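Local coordinates for AcrVIA1 (Listeria seeligeri, PDB 6VRB), which is an anti-CRISPR protein that probably inhibits Cas13a, the RNA-guided RNase of type VI-A CRISPR systems, at residues 8-16 with 27-35; 173-182 with 221-229. All blocks are in the same frame, centred on the assembly; numbering follows the deposited sequence.

The two contacts lie in series along the chain and on opposite sides of its centre, with their centres 36 Å apart and their nearest atoms about 16 Å apart. Contact 1, near the N-terminus, sets the small antiparallel hairpin of strands 8-10 and 13-15 against helix 21-33. Contact 2 joins the C-terminal end of helix 207-228 to the junction of helices 163-175 and 178-199, at the base of a long helical hairpin. They share no helix or strand. Contact 1 comes within about 8 Å of the bound nucleic acid, whereas contact 2 stays about 28 Å from it. Contact 2 thus packs helices of the C-terminal part against one another well away from the RNA.

Contact 1. Residues 8-16 with 27-35; sequences LKVKGKIFE and LITFLKKAE
F15 and F30 meet where the β-hairpin of residues 8-16 lies against helix 21-33. The hairpin reverses through a type I' turn from V10 to K13, and the paired backbones of L8 with F15 and of V10 with K13 let V10 and F15 both project toward the helix. F15 can be followed outward. Its CB lies 3.6 Å from L27 CD1, and its CG touches the same methyl. Further out, L27 CG sits over one ring face, 4.2 Å from the centroid and 15° off the ring normal, a CH-π contact, while K13 NZ hangs over the opposite face. At the tip, F15 CZ reaches over a face of F30, 3.4 Å from F30 CD2. The two ring planes are inclined at 59°. F30 reaches the hairpin because its CG is anti to the backbone N (chi1 -178°), and V10 CG1 then meets its ring edge, 4.1 Å from F30 CE2. The same V10 methyl touches L31 CD2 at 3.9 Å. K11 extends the contact past the end of the helix: its CD packs on A34 CB at 3.7 Å, and the bend at chi3 carries NZ to 2.7 Å from E35 O, at an angle too poor for a hydrogen bond. L117 of helix 115-121 packs on both L8 and L27. Van der Waals and aromatic packing therefore carry the interface, while the backbone hydrogen bonds of the hairpin run within it and to Y98 and Q96, not to the helix, and K11 NZ lies at the margin beside the backbone of E35.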
ATOM      1  N   LEU C   8      23.200  -9.580   6.209  1.00 28.50           N
ATOM      2  CA  LEU C   8      22.850 -10.574   7.255  1.00 28.50           C
ATOM      3  C   LEU C   8      23.651 -10.289   8.523  1.00 28.50           C
ATOM      4  O   LEU C   8      24.876 -10.136   8.419  1.00 28.50           O
ATOM      5  CB  LEU C   8      23.195 -11.972   6.737  1.00 28.50           C
ATOM      6  CG  LEU C   8      22.277 -12.532   5.655  1.00 28.50           C
ATOM      7  CD1 LEU C   8      22.773 -13.886   5.182  1.00 28.50           C
ATOM      8  CD2 LEU C   8      20.850 -12.643   6.162  1.00 28.50           C
ATOM      9  N   LYS C   9      22.977 -10.237   9.671  1.00 25.70           N
ATOM     10  CA  LYS C   9      23.696 -10.066  10.957  1.00 25.70           C
ATOM     11  C   LYS C   9      23.895 -11.482  11.498  1.00 25.70           C
ATOM     12  O   LYS C   9      22.892 -12.104  11.879  1.00 25.70           O
ATOM     13  CB  LYS C   9      22.871  -9.216  11.925  1.00 25.70           C
ATOM     14  CG  LYS C   9      23.404  -9.139  13.346  1.00 25.70           C
ATOM     15  CD  LYS C   9      22.499  -8.346  14.260  1.00 25.70           C
ATOM     16  CE  LYS C   9      22.229  -6.947  13.746  1.00 25.70           C
ATOM     17  NZ  LYS C   9      21.188  -6.258  14.544  1.00 25.70           N
ATOM     18  N   VAL C  10      25.135 -11.971  11.508  1.00 25.68           N
ATOM     19  CA  VAL C  10      25.372 -13.371  11.963  1.00 25.68           C
ATOM     20  C   VAL C  10      26.153 -13.362  13.275  1.00 25.68           C
ATOM     21  O   VAL C  10      27.272 -12.825  13.301  1.00 25.68           O
ATOM     22  CB  VAL C  10      26.114 -14.194  10.893  1.00 25.68           C
ATOM     23  CG1 VAL C  10      26.339 -15.625  11.352  1.00 25.68           C
ATOM     24  CG2 VAL C  10      25.391 -14.167   9.558  1.00 25.68           C
ATOM     25  N   LYS C  11      25.573 -13.969  14.307  1.00 28.70           N
ATOM     26  CA  LYS C  11      26.250 -14.098  15.631  1.00 28.70           C
ATOM     27  C   LYS C  11      27.007 -12.822  16.026  1.00 28.70           C
ATOM     28  O   LYS C  11      28.165 -12.943  16.464  1.00 28.70           O
ATOM     29  CB  LYS C  11      26.981 -15.429  15.856  1.00 28.70           C
ATOM     30  CG  LYS C  11      27.879 -15.959  14.747  1.00 28.70           C
ATOM     31  CD  LYS C  11      28.397 -17.339  15.079  1.00 28.70           C
ATOM     32  CE  LYS C  11      27.369 -18.161  15.826  1.00 28.70           C
ATOM     33  NZ  LYS C  11      27.954 -19.393  16.407  1.00 28.70           N
ATOM     34  N   GLY C  12      26.373 -11.658  15.862  1.00 30.31           N
ATOM     35  CA  GLY C  12      26.953 -10.364  16.271  1.00 30.31           C
ATOM     36  C   GLY C  12      27.800  -9.682  15.209  1.00 30.31           C
ATOM     37  O   GLY C  12      28.153  -8.512  15.433  1.00 30.31           O
ATOM     38  N   LYS C  13      28.122 -10.347  14.094  1.00 30.93           N
ATOM     39  CA  LYS C  13      28.884  -9.644  13.075  1.00 30.93           C
ATOM     40  C   LYS C  13      28.025  -9.407  11.845  1.00 30.93           C
ATOM     41  O   LYS C  13      27.356 -10.319  11.360  1.00 30.93           O
ATOM     42  CB  LYS C  13      30.134 -10.439  12.692  1.00 30.93           C
ATOM     43  CG  LYS C  13      31.061  -9.707  11.748  1.00 30.93           C
ATOM     44  CD  LYS C  13      32.304 -10.515  11.459  1.00 30.93           C
ATOM     45  CE  LYS C  13      33.276  -9.713  10.621  1.00 30.93           C
ATOM     46  NZ  LYS C  13      32.723  -9.427   9.270  1.00 30.93           N
ATOM     47  N   ILE C  14      28.065  -8.176  11.334  1.00 31.98           N
ATOM     48  CA  ILE C  14      27.227  -7.797  10.161  1.00 31.98           C
ATOM     49  C   ILE C  14      28.031  -7.971   8.872  1.00 31.98           C
ATOM     50  O   ILE C  14      29.144  -7.423   8.787  1.00 31.98           O
ATOM     51  CB  ILE C  14      26.714  -6.351  10.304  1.00 31.98           C
ATOM     52  CG1 ILE C  14      25.822  -6.190  11.538  1.00 31.98           C
ATOM     53  CG2 ILE C  14      26.008  -5.902   9.036  1.00 31.98           C
ATOM     54  CD1 ILE C  14      26.517  -6.508  12.838  1.00 31.98           C
ATOM     55  N   PHE C  15      27.465  -8.707   7.914  1.00 33.57           N
ATOM     56  CA  PHE C  15      28.086  -8.907   6.582  1.00 33.57           C
ATOM     57  C   PHE C  15      27.267  -8.069   5.598  1.00 33.57           C
ATOM     58  O   PHE C  15      26.046  -8.278   5.524  1.00 33.57           O
ATOM     59  CB  PHE C  15      28.076 -10.390   6.206  1.00 33.57           C
ATOM     60  CG  PHE C  15      28.912 -11.271   7.098  1.00 33.57           C
ATOM     61  CD1 PHE C  15      28.423 -11.719   8.315  1.00 33.57           C
ATOM     62  CD2 PHE C  15      30.186 -11.656   6.722  1.00 33.57           C
ATOM     63  CE1 PHE C  15      29.193 -12.528   9.134  1.00 33.57           C
ATOM     64  CE2 PHE C  15      30.955 -12.468   7.541  1.00 33.57           C
ATOM     65  CZ  PHE C  15      30.457 -12.901   8.746  1.00 33.57           C
ATOM     66  N   GLU C  16      27.919  -7.166   4.863  1.00 39.67           N
ATOM     67  CA  GLU C  16      27.187  -6.260   3.939  1.00 39.67           C
ATOM     68  C   GLU C  16      27.806  -6.327   2.542  1.00 39.67           C
ATOM     69  O   GLU C  16      28.915  -6.875   2.412  1.00 39.67           O
ATOM     70  CB  GLU C  16      27.195  -4.819   4.454  1.00 39.67           C
ATOM     71  CG  GLU C  16      27.482  -4.696   5.938  1.00 39.67           C
ATOM     72  CD  GLU C  16      28.952  -4.518   6.278  1.00 39.67           C
ATOM     73  OE1 GLU C  16      29.734  -4.201   5.359  1.00 39.67           O
ATOM     74  OE2 GLU C  16      29.313  -4.695   7.459  1.00 39.67           O
ATOM     75  N   LEU C  27      31.671 -15.344   3.717  1.00 32.42           N
ATOM     76  CA  LEU C  27      30.600 -15.604   4.670  1.00 32.42           C
ATOM     77  C   LEU C  27      30.420 -17.091   4.923  1.00 32.42           C
ATOM     78  O   LEU C  27      30.067 -17.478   6.039  1.00 32.42           O
ATOM     79  CB  LEU C  27      29.288 -14.986   4.181  1.00 32.42           C
ATOM     80  CG  LEU C  27      28.101 -14.889   5.150  1.00 32.42           C
ATOM     81  CD1 LEU C  27      27.334 -13.657   4.841  1.00 32.42           C
ATOM     82  CD2 LEU C  27      27.142 -16.047   5.058  1.00 32.42           C
ATOM     83  N   ILE C  28      30.642 -17.931   3.916  1.00 31.44           N
ATOM     84  CA  ILE C  28      30.466 -19.367   4.095  1.00 31.44           C
ATOM     85  C   ILE C  28      31.575 -19.935   4.968  1.00 31.44           C
ATOM     86  O   ILE C  28      31.328 -20.771   5.846  1.00 31.44           O
ATOM     87  CB  ILE C  28      30.395 -20.062   2.724  1.00 31.44           C
ATOM     88  CG1 ILE C  28      29.203 -19.535   1.934  1.00 31.44           C
ATOM     89  CG2 ILE C  28      30.276 -21.567   2.871  1.00 31.44           C
ATOM     90  CD1 ILE C  28      29.179 -19.980   0.501  1.00 31.44           C
ATOM     91  N   THR C  29      32.808 -19.461   4.779  1.00 32.11           N
ATOM     92  CA  THR C  29      33.909 -19.911   5.624  1.00 32.11           C
ATOM     93  C   THR C  29      33.807 -19.378   7.045  1.00 32.11           C
ATOM     94  O   THR C  29      34.402 -19.964   7.951  1.00 32.11           O
ATOM     95  CB  THR C  29      35.252 -19.508   5.020  1.00 32.11           C
ATOM     96  OG1 THR C  29      35.307 -18.085   4.877  1.00 32.11           O
ATOM     97  CG2 THR C  29      35.442 -20.169   3.669  1.00 32.11           C
ATOM     98  N   PHE C  30      33.078 -18.282   7.256  1.00 32.69           N
ATOM     99  CA  PHE C  30      32.789 -17.845   8.614  1.00 32.69           C
ATOM    100  C   PHE C  30      31.791 -18.775   9.288  1.00 32.69           C
ATOM    101  O   PHE C  30      31.847 -18.975  10.505  1.00 32.69           O
ATOM    102  CB  PHE C  30      32.252 -16.416   8.604  1.00 32.69           C
ATOM    103  CG  PHE C  30      31.960 -15.863   9.972  1.00 32.69           C
ATOM    104  CD1 PHE C  30      32.981 -15.384  10.770  1.00 32.69           C
ATOM    105  CD2 PHE C  30      30.665 -15.829  10.458  1.00 32.69           C
ATOM    106  CE1 PHE C  30      32.714 -14.875  12.022  1.00 32.69           C
ATOM    107  CE2 PHE C  30      30.395 -15.329  11.709  1.00 32.69           C
ATOM    108  CZ  PHE C  30      31.420 -14.848  12.491  1.00 32.69           C
ATOM    109  N   LEU C  31      30.861 -19.344   8.515  1.00 30.79           N
ATOM    110  CA  LEU C  31      29.828 -20.194   9.092  1.00 30.79           C
ATOM    111  C   LEU C  31      30.357 -21.544   9.533  1.00 30.79           C
ATOM    112  O   LEU C  31      29.829 -22.115  10.491  1.00 30.79           O
ATOM    113  CB  LEU C  31      28.687 -20.393   8.098  1.00 30.79           C
ATOM    114  CG  LEU C  31      27.840 -19.148   7.855  1.00 30.79           C
ATOM    115  CD1 LEU C  31      26.798 -19.387   6.794  1.00 30.79           C
ATOM    116  CD2 LEU C  31      27.195 -18.720   9.144  1.00 30.79           C
ATOM    117  N   LYS C  32      31.387 -22.065   8.876  1.00 34.48           N
ATOM    118  CA  LYS C  32      31.936 -23.353   9.261  1.00 34.48           C
ATOM    119  C   LYS C  32      32.956 -23.258  10.381  1.00 34.48           C
ATOM    120  O   LYS C  32      33.144 -24.229  11.117  1.00 34.48           O
ATOM    121  CB  LYS C  32      32.559 -24.042   8.050  1.00 34.48           C
ATOM    122  CG  LYS C  32      31.514 -24.466   7.055  1.00 34.48           C
ATOM    123  CD  LYS C  32      32.106 -25.207   5.891  1.00 34.48           C
ATOM    124  CE  LYS C  32      31.014 -25.648   4.949  1.00 34.48           C
ATOM    125  NZ  LYS C  32      31.551 -26.414   3.802  1.00 34.48           N
ATOM    126  N   LYS C  33      33.606 -22.114  10.541  1.00 37.80           N
ATOM    127  CA  LYS C  33      34.466 -21.885  11.689  1.00 37.80           C
ATOM    128  C   LYS C  33      33.695 -21.392  12.899  1.00 37.80           C
ATOM    129  O   LYS C  33      34.265 -21.316  13.991  1.00 37.80           O
ATOM    130  CB  LYS C  33      35.566 -20.880  11.340  1.00 37.80           C
ATOM    131  CG  LYS C  33      36.517 -21.293  10.214  1.00 37.80           C
ATOM    132  CD  LYS C  33      37.520 -22.373  10.627  1.00 37.80           C
ATOM    133  CE  LYS C  33      37.148 -23.763  10.110  1.00 37.80           C
ATOM    134  NZ  LYS C  33      38.195 -24.773  10.428  1.00 37.80           N
ATOM    135  N   ALA C  34      32.420 -21.057  12.730  1.00 38.09           N
ATOM    136  CA  ALA C  34      31.619 -20.580  13.844  1.00 38.09           C
ATOM    137  C   ALA C  34      31.302 -21.727  14.790  1.00 38.09           C
ATOM    138  O   ALA C  34      30.776 -22.762  14.381  1.00 38.09           O
ATOM    139  CB  ALA C  34      30.326 -19.944  13.340  1.00 38.09           C
ATOM    140  N   GLU C  35      31.645 -21.539  16.056  1.00 39.07           N
ATOM    141  CA  GLU C  35      31.417 -22.543  17.080  1.00 39.07           C
ATOM    142  C   GLU C  35      29.976 -22.495  17.562  1.00 39.07           C
ATOM    143  O   GLU C  35      29.261 -21.509  17.373  1.00 39.07           O
ATOM    144  CB  GLU C  35      32.387 -22.351  18.250  1.00 39.07           C
ATOM    145  CG  GLU C  35      32.384 -20.955  18.860  1.00 39.07           C
ATOM    146  CD  GLU C  35      31.394 -20.784  19.999  1.00 39.07           C
ATOM    147  OE1 GLU C  35      30.990 -21.800  20.602  1.00 39.07           O
ATOM    148  OE2 GLU C  35      31.014 -19.629  20.283  1.00 39.07           O
TER

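Contact 2. Residues 173-182 with 221-229; sequences NKKSQKYNQI and QHSKQILKE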
ATOM      1  N   ASN C 173      30.858 -35.537 -17.062  1.00 45.68           N
ATOM      2  CA  ASN C 173      30.738 -34.817 -18.358  1.00 45.68           C
ATOM      3  C   ASN C 173      31.670 -33.599 -18.375  1.00 45.68           C
ATOM      4  O   ASN C 173      32.349 -33.392 -19.400  1.00 45.68           O
ATOM      5  CB  ASN C 173      29.292 -34.399 -18.630  1.00 45.68           C
ATOM      6  CG  ASN C 173      28.336 -35.574 -18.664  1.00 45.68           C
ATOM      7  OD1 ASN C 173      28.717 -36.697 -18.343  1.00 45.68           O
ATOM      8  ND2 ASN C 173      27.097 -35.325 -19.050  1.00 45.68           N
ATOM      9  N   LYS C 174      31.729 -32.854 -17.268  1.00 30.00           N
ATOM     10  CA  LYS C 174      32.570 -31.630 -17.174  1.00 30.00           C
ATOM     11  C   LYS C 174      34.058 -31.970 -17.318  1.00 30.00           C
ATOM     12  O   LYS C 174      34.762 -31.248 -18.049  1.00 30.00           O
ATOM     13  CB  LYS C 174      32.366 -30.963 -15.811  1.00 30.00           C
ATOM     14  CG  LYS C 174      31.387 -29.798 -15.782  1.00 30.00           C
ATOM     15  CD  LYS C 174      31.566 -28.921 -14.561  1.00 30.00           C
ATOM     16  CE  LYS C 174      30.825 -27.604 -14.656  1.00 30.00           C
ATOM     17  NZ  LYS C 174      31.177 -26.698 -13.537  1.00 30.00           N
ATOM     18  N   LYS C 175      34.497 -33.057 -16.676  1.00 30.00           N
ATOM     19  CA  LYS C 175      35.931 -33.452 -16.652  1.00 30.00           C
ATOM     20  C   LYS C 175      36.536 -33.636 -18.050  1.00 30.00           C
ATOM     21  O   LYS C 175      37.675 -33.167 -18.238  1.00 30.00           O
ATOM     22  CB  LYS C 175      36.107 -34.725 -15.817  1.00 30.00           C
ATOM     23  CG  LYS C 175      35.936 -34.542 -14.316  1.00 30.00           C
ATOM     24  CD  LYS C 175      36.344 -35.758 -13.512  1.00 30.00           C
ATOM     25  CE  LYS C 175      36.187 -35.562 -12.019  1.00 30.00           C
ATOM     26  NZ  LYS C 175      36.595 -36.768 -11.261  1.00 30.00           N
ATOM     27  N   SER C 176      35.822 -34.240 -19.004  1.00 30.00           N
ATOM     28  CA  SER C 176      36.481 -34.507 -20.312  1.00 30.00           C
ATOM     29  C   SER C 176      35.528 -34.468 -21.515  1.00 30.00           C
ATOM     30  O   SER C 176      34.306 -34.317 -21.317  1.00 30.00           O
ATOM     31  CB  SER C 176      37.250 -35.804 -20.263  1.00 30.00           C
ATOM     32  OG  SER C 176      36.470 -36.832 -19.673  1.00 30.00           O
ATOM     33  N   GLN C 177      36.122 -34.593 -22.711  1.00 46.09           N
ATOM     34  CA  GLN C 177      35.464 -34.630 -24.050  1.00 46.09           C
ATOM     35  C   GLN C 177      34.826 -33.295 -24.466  1.00 46.09           C
ATOM     36  O   GLN C 177      35.536 -32.270 -24.477  1.00 46.09           O
ATOM     37  CB  GLN C 177      34.479 -35.795 -24.165  1.00 30.00           C
ATOM     38  CG  GLN C 177      35.147 -37.119 -24.514  1.00 30.00           C
ATOM     39  CD  GLN C 177      34.274 -37.980 -25.395  1.00 30.00           C
ATOM     40  OE1 GLN C 177      33.246 -37.540 -25.904  1.00 30.00           O
ATOM     41  NE2 GLN C 177      34.687 -39.222 -25.586  1.00 30.00           N
ATOM     42  N   LYS C 178      33.526 -33.331 -24.774  1.00 44.48           N
ATOM     43  CA  LYS C 178      32.765 -32.190 -25.353  1.00 44.48           C
ATOM     44  C   LYS C 178      32.822 -30.945 -24.462  1.00 44.48           C
ATOM     45  O   LYS C 178      32.976 -29.844 -25.024  1.00 44.48           O
ATOM     46  CB  LYS C 178      31.312 -32.619 -25.582  1.00 30.00           C
ATOM     47  CG  LYS C 178      31.141 -33.942 -26.317  1.00 30.00           C
ATOM     48  CD  LYS C 178      29.701 -34.390 -26.434  1.00 30.00           C
ATOM     49  CE  LYS C 178      29.558 -35.730 -27.124  1.00 30.00           C
ATOM     50  NZ  LYS C 178      28.136 -36.100 -27.316  1.00 30.00           N
ATOM     51  N   TYR C 179      32.747 -31.096 -23.139  1.00 43.14           N
ATOM     52  CA  TYR C 179      32.763 -29.888 -22.270  1.00 43.14           C
ATOM     53  C   TYR C 179      34.075 -29.117 -22.464  1.00 43.14           C
ATOM     54  O   TYR C 179      34.025 -27.877 -22.571  1.00 43.14           O
ATOM     55  CB  TYR C 179      32.537 -30.268 -20.804  1.00 30.00           C
ATOM     56  CG  TYR C 179      32.080 -29.115 -19.947  1.00 30.00           C
ATOM     57  CD1 TYR C 179      30.786 -28.631 -20.040  1.00 30.00           C
ATOM     58  CD2 TYR C 179      32.941 -28.492 -19.060  1.00 30.00           C
ATOM     59  CE1 TYR C 179      30.356 -27.565 -19.267  1.00 30.00           C
ATOM     60  CE2 TYR C 179      32.528 -27.427 -18.279  1.00 30.00           C
ATOM     61  CZ  TYR C 179      31.230 -26.962 -18.381  1.00 30.00           C
ATOM     62  OH  TYR C 179      30.812 -25.912 -17.616  1.00 30.00           O
ATOM     63  N   ASN C 180      35.201 -29.832 -22.553  1.00 42.71           N
ATOM     64  CA  ASN C 180      36.533 -29.194 -22.733  1.00 42.71           C
ATOM     65  C   ASN C 180      36.591 -28.444 -24.069  1.00 42.71           C
ATOM     66  O   ASN C 180      37.096 -27.303 -24.080  1.00 42.71           O
ATOM     67  CB  ASN C 180      37.654 -30.236 -22.673  1.00 30.00           C
ATOM     68  CG  ASN C 180      37.619 -31.070 -21.412  1.00 30.00           C
ATOM     69  OD1 ASN C 180      36.880 -30.764 -20.478  1.00 30.00           O
ATOM     70  ND2 ASN C 180      38.418 -32.123 -21.373  1.00 30.00           N
ATOM     71  N   GLN C 181      36.054 -29.041 -25.136  1.00 41.97           N
ATOM     72  CA  GLN C 181      36.088 -28.430 -26.495  1.00 41.97           C
ATOM     73  C   GLN C 181      35.070 -27.287 -26.594  1.00 41.97           C
ATOM     74  O   GLN C 181      35.441 -26.212 -27.101  1.00 41.97           O
ATOM     75  CB  GLN C 181      35.809 -29.495 -27.557  1.00 30.00           C
ATOM     76  CG  GLN C 181      36.894 -30.558 -27.654  1.00 30.00           C
ATOM     77  CD  GLN C 181      36.580 -31.613 -28.687  1.00 30.00           C
ATOM     78  OE1 GLN C 181      35.584 -31.530 -29.404  1.00 30.00           O
ATOM     79  NE2 GLN C 181      37.434 -32.619 -28.771  1.00 30.00           N
ATOM     80  N   ILE C 182      33.851 -27.507 -26.091  1.00 43.34           N
ATOM     81  CA  ILE C 182      32.771 -26.476 -26.150  1.00 43.34           C
ATOM     82  C   ILE C 182      33.161 -25.259 -25.303  1.00 43.34           C
ATOM     83  O   ILE C 182      32.958 -24.126 -25.779  1.00 43.34           O
ATOM     84  CB  ILE C 182      31.411 -27.064 -25.728  1.00 30.00           C
ATOM     85  CG1 ILE C 182      30.914 -28.106 -26.733  1.00 30.00           C
ATOM     86  CG2 ILE C 182      30.390 -25.956 -25.521  1.00 30.00           C
ATOM     87  CD1 ILE C 182      29.531 -28.636 -26.438  1.00 30.00           C
ATOM     88  N   GLN C 221      24.146 -23.035 -24.437  1.00 42.39           N
ATOM     89  CA  GLN C 221      22.977 -23.903 -24.405  1.00 42.39           C
ATOM     90  C   GLN C 221      23.376 -25.313 -24.811  1.00 42.39           C
ATOM     91  O   GLN C 221      23.024 -26.284 -24.135  1.00 42.39           O
ATOM     92  CB  GLN C 221      21.876 -23.375 -25.325  1.00 30.00           C
ATOM     93  CG  GLN C 221      21.146 -22.157 -24.784  1.00 30.00           C
ATOM     94  CD  GLN C 221      19.936 -21.788 -25.616  1.00 30.00           C
ATOM     95  OE1 GLN C 221      19.740 -22.311 -26.713  1.00 30.00           O
ATOM     96  NE2 GLN C 221      19.115 -20.882 -25.099  1.00 30.00           N
ATOM     97  N   HIS C 222      24.194 -25.424 -25.859  1.00 42.67           N
ATOM     98  CA  HIS C 222      24.667 -26.752 -26.337  1.00 42.67           C
ATOM     99  C   HIS C 222      25.489 -27.437 -25.235  1.00 42.67           C
ATOM    100  O   HIS C 222      25.375 -28.669 -25.096  1.00 42.67           O
ATOM    101  CB  HIS C 222      25.451 -26.605 -27.648  1.00 30.00           C
ATOM    102  CG  HIS C 222      25.975 -27.893 -28.187  1.00 30.00           C
ATOM    103  ND1 HIS C 222      25.143 -28.874 -28.692  1.00 30.00           N
ATOM    104  CD2 HIS C 222      27.235 -28.362 -28.314  1.00 30.00           C
ATOM    105  CE1 HIS C 222      25.869 -29.896 -29.100  1.00 30.00           C
ATOM    106  NE2 HIS C 222      27.157 -29.606 -28.878  1.00 30.00           N
ATOM    107  N   SER C 223      26.283 -26.657 -24.495  1.00 43.86           N
ATOM    108  CA  SER C 223      27.170 -27.171 -23.414  1.00 43.86           C
ATOM    109  C   SER C 223      26.366 -27.840 -22.291  1.00 43.86           C
ATOM    110  O   SER C 223      26.805 -28.902 -21.815  1.00 43.86           O
ATOM    111  CB  SER C 223      28.020 -26.053 -22.872  1.00 30.00           C
ATOM    112  OG  SER C 223      28.840 -26.517 -21.806  1.00 30.00           O
ATOM    113  N   LYS C 224      25.218 -27.285 -21.894  1.00 43.08           N
ATOM    114  CA  LYS C 224      24.406 -27.879 -20.789  1.00 43.08           C
ATOM    115  C   LYS C 224      23.922 -29.288 -21.169  1.00 43.08           C
ATOM    116  O   LYS C 224      23.955 -30.198 -20.299  1.00 43.08           O
ATOM    117  CB  LYS C 224      23.259 -26.941 -20.406  1.00 30.00           C
ATOM    118  CG  LYS C 224      23.685 -25.720 -19.600  1.00 30.00           C
ATOM    119  CD  LYS C 224      22.542 -24.814 -19.195  1.00 30.00           C
ATOM    120  CE  LYS C 224      23.015 -23.597 -18.429  1.00 30.00           C
ATOM    121  NZ  LYS C 224      21.891 -22.701 -18.066  1.00 30.00           N
ATOM    122  N   GLN C 225      23.563 -29.477 -22.443  1.00 42.61           N
ATOM    123  CA  GLN C 225      23.042 -30.777 -22.953  1.00 42.61           C
ATOM    124  C   GLN C 225      24.091 -31.876 -22.744  1.00 42.61           C
ATOM    125  O   GLN C 225      23.700 -32.988 -22.339  1.00 42.61           O
ATOM    126  CB  GLN C 225      22.675 -30.636 -24.431  1.00 30.00           C
ATOM    127  CG  GLN C 225      21.799 -29.425 -24.715  1.00 30.00           C
ATOM    128  CD  GLN C 225      20.669 -29.312 -23.722  1.00 30.00           C
ATOM    129  OE1 GLN C 225      20.394 -30.235 -22.959  1.00 30.00           O
ATOM    130  NE2 GLN C 225      20.002 -28.169 -23.724  1.00 30.00           N
ATOM    131  N   ILE C 226      25.373 -31.563 -22.959  1.00 42.25           N
ATOM    132  CA  ILE C 226      26.465 -32.559 -22.758  1.00 42.25           C
ATOM    133  C   ILE C 226      26.455 -33.000 -21.289  1.00 42.25           C
ATOM    134  O   ILE C 226      26.565 -34.215 -21.037  1.00 42.25           O
ATOM    135  CB  ILE C 226      27.823 -31.935 -23.133  1.00 30.00           C
ATOM    136  CG1 ILE C 226      27.713 -31.018 -24.353  1.00 30.00           C
ATOM    137  CG2 ILE C 226      28.882 -33.011 -23.318  1.00 30.00           C
ATOM    138  CD1 ILE C 226      28.958 -30.209 -24.628  1.00 30.00           C
ATOM    139  N   LEU C 227      26.290 -32.048 -20.366  1.00 41.73           N
ATOM    140  CA  LEU C 227      26.262 -32.349 -18.910  1.00 41.73           C
ATOM    141  C   LEU C 227      25.060 -33.242 -18.578  1.00 41.73           C
ATOM    142  O   LEU C 227      25.241 -34.207 -17.813  1.00 41.73           O
ATOM    143  CB  LEU C 227      26.192 -31.030 -18.136  1.00 30.00           C
ATOM    144  CG  LEU C 227      27.484 -30.214 -18.115  1.00 30.00           C
ATOM    145  CD1 LEU C 227      27.289 -28.914 -17.352  1.00 30.00           C
ATOM    146  CD2 LEU C 227      28.620 -31.021 -17.508  1.00 30.00           C
ATOM    147  N   LYS C 228      23.888 -32.954 -19.157  1.00 42.83           N
ATOM    148  CA  LYS C 228      22.675 -33.771 -18.857  1.00 42.83           C
ATOM    149  C   LYS C 228      22.839 -35.226 -19.332  1.00 42.83           C
ATOM    150  O   LYS C 228      22.341 -36.130 -18.633  1.00 42.83           O
ATOM    151  CB  LYS C 228      21.397 -33.079 -19.340  1.00 30.00           C
ATOM    152  CG  LYS C 228      20.890 -31.981 -18.413  1.00 30.00           C
ATOM    153  CD  LYS C 228      19.950 -30.994 -19.070  1.00 30.00           C
ATOM    154  CE  LYS C 228      19.740 -29.752 -18.229  1.00 30.00           C
ATOM    155  NZ  LYS C 228      19.134 -28.651 -19.009  1.00 30.00           N
ATOM    156  N   GLU C 229      23.453 -35.424 -20.501  1.00 44.40           N
ATOM    157  CA  GLU C 229      23.704 -36.757 -21.121  1.00 44.40           C
ATOM    158  C   GLU C 229      24.092 -37.773 -20.038  1.00 44.40           C
ATOM    159  O   GLU C 229      24.244 -38.956 -20.397  1.00 44.40           O
ATOM    160  CB  GLU C 229      24.819 -36.667 -22.164  1.00 30.00           C
ATOM    161  CG  GLU C 229      24.460 -35.832 -23.378  1.00 30.00           C
ATOM    162  CD  GLU C 229      23.345 -36.398 -24.241  1.00 30.00           C
ATOM    163  OE1 GLU C 229      22.814 -37.469 -23.889  1.00 30.00           O
ATOM    164  OE2 GLU C 229      23.011 -35.765 -25.262  1.00 30.00           O
TER
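An antiparallel helical hairpin, formed by helices 178-199 and 207-228, has its base here, and the end of helix 163-175 joins the packing. L227 sits among three side chains of the other segment. Its CD1 lies 3.9 Å from Y179 CE1, while its CD2 is 3.5 Å from K174 CG and 3.6 Å from N173 CB. K174 CG also covers one face of the Y179 ring, so the aromatic ring links the two sides of the break between the helices. Y179 swings inward with CG anti to its backbone N (chi1 -160°), bringing CE1 close to S223 OG. Locally the axes of 178-182 and 221-228 run 9.6 Å apart at 168°, and S176 and Q177 make the turn that lets the chain leave one helix and start the next, with Q177 at the N-cap position. One turn further along the hairpin, I182 CG2 packs on S223 CB at 3.6 Å. I182 and I226 reach toward each other tip to tip, although their terminal methyls are modelled too close for that spacing to be trusted. The extended K178 chain lies across I226, both CB and CD touching CG2. K178 NZ is 5.5 Å from E229 OE2, not in contact, though the opposite charges may attract weakly. On the loop side, V147 touches L227 and K228, and T145 touches K174.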